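Local coordinates for B-type flagellar hook-associated protein 2 (Pseudomonas aeruginosa, PDB 5FHY) that caps the tip of the growing flagellar filament, helping flagellin monomers polymerise there and keeping them from leaking out unassembled, at residues B[54-57]-B[58-61]; B[87-90]-B[91-94]. One frame throughout, in Å; residues are numbered along the deposited sequence.

Contact 1 of 2, residues B[54-57]-B[58-61]; sequences IADP and ANAK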
loop_
_atom_site.group_PDB
_atom_site.type_symbol
_atom_site.label_atom_id
_atom_site.label_comp_id
_atom_site.label_asym_id
_atom_site.label_seq_id
_atom_site.Cartn_x
_atom_site.Cartn_y
_atom_site.Cartn_z
ATOM N N ILE B 54 27.173 43.699 -44.185
ATOM C CA ILE B 54 28.463 43.803 -44.841
ATOM C C ILE B 54 28.649 42.651 -45.820
ATOM O O ILE B 54 28.641 41.484 -45.429
ATOM C CB ILE B 54 29.606 43.823 -43.811
ATOM C CG1 ILE B 54 29.318 44.867 -42.729
ATOM C CG2 ILE B 54 30.927 44.109 -44.489
ATOM C CD1 ILE B 54 29.155 46.262 -43.271
ATOM N N ALA B 55 28.802 42.988 -47.098
ATOM C CA ALA B 55 29.011 41.982 -48.133
ATOM C C ALA B 55 30.382 41.342 -47.980
ATOM O O ALA B 55 31.369 42.024 -47.699
ATOM C CB ALA B 55 28.860 42.600 -49.515
ATOM N N ASP B 56 30.424 40.025 -48.170
ATOM C CA ASP B 56 31.636 39.226 -47.982
ATOM C C ASP B 56 32.269 39.519 -46.621
ATOM O O ASP B 56 33.374 40.058 -46.552
ATOM C CB ASP B 56 32.640 39.483 -49.112
ATOM C CG ASP B 56 33.789 38.487 -49.115
ATOM O OD1 ASP B 56 33.619 37.383 -48.559
ATOM O OD2 ASP B 56 34.859 38.807 -49.679
ATOM N N PRO B 57 31.565 39.175 -45.534
ATOM C CA PRO B 57 32.039 39.480 -44.181
ATOM C C PRO B 57 33.276 38.668 -43.801
ATOM O O PRO B 57 33.948 38.989 -42.822
ATOM C CB PRO B 57 30.847 39.111 -43.301
ATOM C CG PRO B 57 30.157 38.041 -44.060
ATOM C CD PRO B 57 30.294 38.423 -45.503
ATOM N N ALA B 58 33.562 37.622 -44.570
ATOM C CA ALA B 58 34.647 36.704 -44.239
ATOM C C ALA B 58 36.007 37.288 -44.602
ATOM O O ALA B 58 37.041 36.817 -44.131
ATOM C CB ALA B 58 34.443 35.371 -44.939
ATOM N N ASN B 59 36.002 38.311 -45.450
ATOM C CA ASN B 59 37.236 38.968 -45.853
ATOM C C ASN B 59 37.159 40.472 -45.647
ATOM O O ASN B 59 38.031 41.213 -46.100
ATOM C CB ASN B 59 37.558 38.666 -47.318
ATOM C CG ASN B 59 37.912 37.210 -47.552
ATOM O OD1 ASN B 59 38.546 36.568 -46.714
ATOM N ND2 ASN B 59 37.511 36.684 -48.702
ATOM N N ALA B 60 36.115 40.921 -44.960
ATOM C CA ALA B 60 35.901 42.351 -44.791
ATOM C C ALA B 60 36.646 42.905 -43.584
ATOM O O ALA B 60 36.583 42.356 -42.485
ATOM C CB ALA B 60 34.409 42.652 -44.674
ATOM N N LYS B 61 37.352 44.006 -43.807
ATOM C CA LYS B 61 38.076 44.693 -42.749
ATOM C C LYS B 61 37.745 46.174 -42.821
ATOM O O LYS B 61 37.763 46.768 -43.896
ATOM C CB LYS B 61 39.588 44.464 -42.858
ATOM C CG LYS B 61 40.001 43.006 -42.959
ATOM C CD LYS B 61 41.301 42.760 -42.208
ATOM C CE LYS B 61 41.125 43.046 -40.722
ATOM N NZ LYS B 61 42.382 42.882 -39.936
#

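Contact 2 of 2, residues B[87-90]-B[91-94]; sequences TLAG and MRDA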
loop_
_atom_site.group_PDB
_atom_site.type_symbol
_atom_site.label_atom_id
_atom_site.label_comp_id
_atom_site.label_asym_id
_atom_site.label_seq_id
_atom_site.Cartn_x
_atom_site.Cartn_y
_atom_site.Cartn_z
ATOM N N THR B 87 37.270 44.215 -37.589
ATOM C CA THR B 87 36.383 43.227 -38.182
ATOM C C THR B 87 35.029 43.296 -37.486
ATOM O O THR B 87 34.889 43.972 -36.468
ATOM C CB THR B 87 36.952 41.805 -38.064
ATOM O OG1 THR B 87 37.255 41.529 -36.692
ATOM C CG2 THR B 87 38.218 41.664 -38.890
ATOM N N LEU B 88 34.037 42.602 -38.037
ATOM C CA LEU B 88 32.698 42.574 -37.449
ATOM C C LEU B 88 32.745 41.989 -36.041
ATOM O O LEU B 88 32.173 42.546 -35.104
ATOM C CB LEU B 88 31.729 41.768 -38.319
ATOM C CG LEU B 88 31.035 42.498 -39.474
ATOM C CD1 LEU B 88 32.011 42.762 -40.615
ATOM C CD2 LEU B 88 29.838 41.714 -39.964
ATOM N N ALA B 89 33.421 40.854 -35.907
ATOM C CA ALA B 89 33.582 40.185 -34.619
ATOM C C ALA B 89 34.434 41.029 -33.681
ATOM O O ALA B 89 34.324 40.929 -32.458
ATOM C CB ALA B 89 34.206 38.813 -34.811
ATOM N N GLY B 90 35.288 41.857 -34.275
ATOM C CA GLY B 90 36.145 42.758 -33.529
ATOM C C GLY B 90 35.325 43.885 -32.930
ATOM O O GLY B 90 35.568 44.316 -31.803
ATOM N N MET B 91 34.350 44.372 -33.691
ATOM C CA MET B 91 33.455 45.406 -33.192
ATOM C C MET B 91 32.494 44.825 -32.160
ATOM O O MET B 91 32.157 45.485 -31.182
ATOM C CB MET B 91 32.678 46.064 -34.336
ATOM C CG MET B 91 33.551 46.632 -35.454
ATOM S SD MET B 91 35.028 47.481 -34.859
ATOM C CE MET B 91 34.304 48.807 -33.916
ATOM N N ARG B 92 32.042 43.596 -32.397
ATOM C CA ARG B 92 31.177 42.890 -31.453
ATOM C C ARG B 92 31.812 42.791 -30.066
ATOM O O ARG B 92 31.174 43.098 -29.059
ATOM C CB ARG B 92 30.850 41.485 -31.968
ATOM C CG ARG B 92 30.484 40.498 -30.868
ATOM C CD ARG B 92 30.076 39.140 -31.420
ATOM N NE ARG B 92 31.150 38.482 -32.160
ATOM C CZ ARG B 92 32.042 37.667 -31.608
ATOM N NH1 ARG B 92 32.011 37.431 -30.306
ATOM N NH2 ARG B 92 32.980 37.108 -32.355
ATOM N N ASP B 93 33.076 42.372 -30.023
ATOM C CA ASP B 93 33.783 42.204 -28.758
ATOM C C ASP B 93 33.966 43.537 -28.044
ATOM O O ASP B 93 33.866 43.613 -26.821
ATOM C CB ASP B 93 35.149 41.549 -28.982
ATOM C CG ASP B 93 35.038 40.122 -29.481
ATOM O OD1 ASP B 93 34.008 39.473 -29.207
ATOM O OD2 ASP B 93 35.987 39.647 -30.140
ATOM N N ALA B 94 34.236 44.587 -28.816
ATOM C CA ALA B 94 34.486 45.906 -28.246
ATOM C C ALA B 94 33.218 46.449 -27.611
ATOM O O ALA B 94 33.207 46.822 -26.439
ATOM C CB ALA B 94 34.997 46.864 -29.307
#

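Contact 1 of 2, residues B[54-57]-B[58-61]
Ala-60 folds back over the start of this loop, where its methyl meets both Asp-56 and Ile-54. CB sits 3.4 Å from the backbone O of Asp-56 and 3.8 Å from CG2 of Ile-54, so one small side chain meets a carbonyl oxygen and a branched apolar group at once. Ile-54 presents that methyl because CG2 lies anti to its backbone N, while CG1 takes the place beside the N.

The reversal that brings the two ends together is a type I beta turn running from Asp-56 to Asn-59, with Pro-57 and Ala-58 at its two central positions. A single backbone bond closes it, from Asn-59 N to Asp-56 O. At 3.3 Å it is long and weak, although the N-H points fairly straight at the oxygen (162°). Pro-57 suits its place well: its ring already holds phi at -69°, near the value a type I turn asks for there. The side chains of Asp-56 and Asn-59 approach each other across the turn, and OD2 of Asp-56 stops 3.6 Å from Asn-59 CB. A chi1 of -169°, which turns CG away from the backbone N, carries the Asp-56 carboxylate to that side.

Further out, the loop is tied to its surroundings at both ends. Ile-54 pairs through its backbone with Ser-115 and packs on Phe-62, Thr-143 and Gln-147; after the turn, Asn-142 holds Asn-59 O and the backbone N of Lys-61. The chemistry therefore divides by side: Ile-54 and Ala-60 make a small buried apolar face, whereas Asp-56, Ala-58 and Asn-59 are exposed. With one weak bond across it, the turn probably owes much of its shape to the proline and to the ties at its flanks.

Contact 2 of 2, residues B[87-90]-B[91-94]
Arg-92 reaches back over the first turn of the helix to Ala-89, placing NH2 3.2 Å from the Ala-89 CB methyl. A chi1 of 156° sends the Arg-92 chain away from its own N; it then runs extended through chi2 and bends at chi3 (62°), which brings one guanidinium face over Ala-89 O, off toward the rim. Asp-93 CG sits above the same face, also displaced toward the rim. Asp-93 OD1 is 3.1 Å from Arg-92 NH1 but well out of the guanidinium plane, so this salt bridge rests on charge alone. Arg-92 has a second acidic partner, through NE: Asp-194 of a neighbouring subunit.

This is the N-terminal end of helix 88-98, within the flagellin hook IN motif. Thr-87 is the N-cap: its OG1 accepts a weak bond from Gly-90 N at 3.1 Å, while its carbonyl O takes Met-91 N at 2.9 Å. That is the first of four successive i to i+4 bonds here, the fourth from Ala-94 N to Gly-90 O.

Met-91 turns the other way. Its chi1 sets CG beside the backbone N, 3.1 Å from Thr-87 O; bends at chi2 and chi3 then steer the thioether, and the side chain packs on Ile-79, Val-81 and Leu-117 of the strands beneath.

Overall arrangement
Contact 1 comes first along the chain, in the loop between strands 48-50 and 65-71; contact 2 follows at the start of helix 88-98, after strand 74-81. Their centres are 12 Å apart and they touch directly: Ile-54 CG1 packs 4.0 Å from Leu-88 CD1, and Lys-61 CE packs 3.7 Å from Thr-87 CG2. Phe-62 is shared, touching Ile-54 as well as Leu-88 and Met-91. Ser-115 of strand 114-121 is likewise common to both. One antiparallel sheet, which includes strands 48-50, 104-111 and 114-121, thus unites them: strand 48-50 leads into the loop, and Leu-88 and Met-91 pack on the sheet, while Arg-92 extends the connection to a neighbouring subunit.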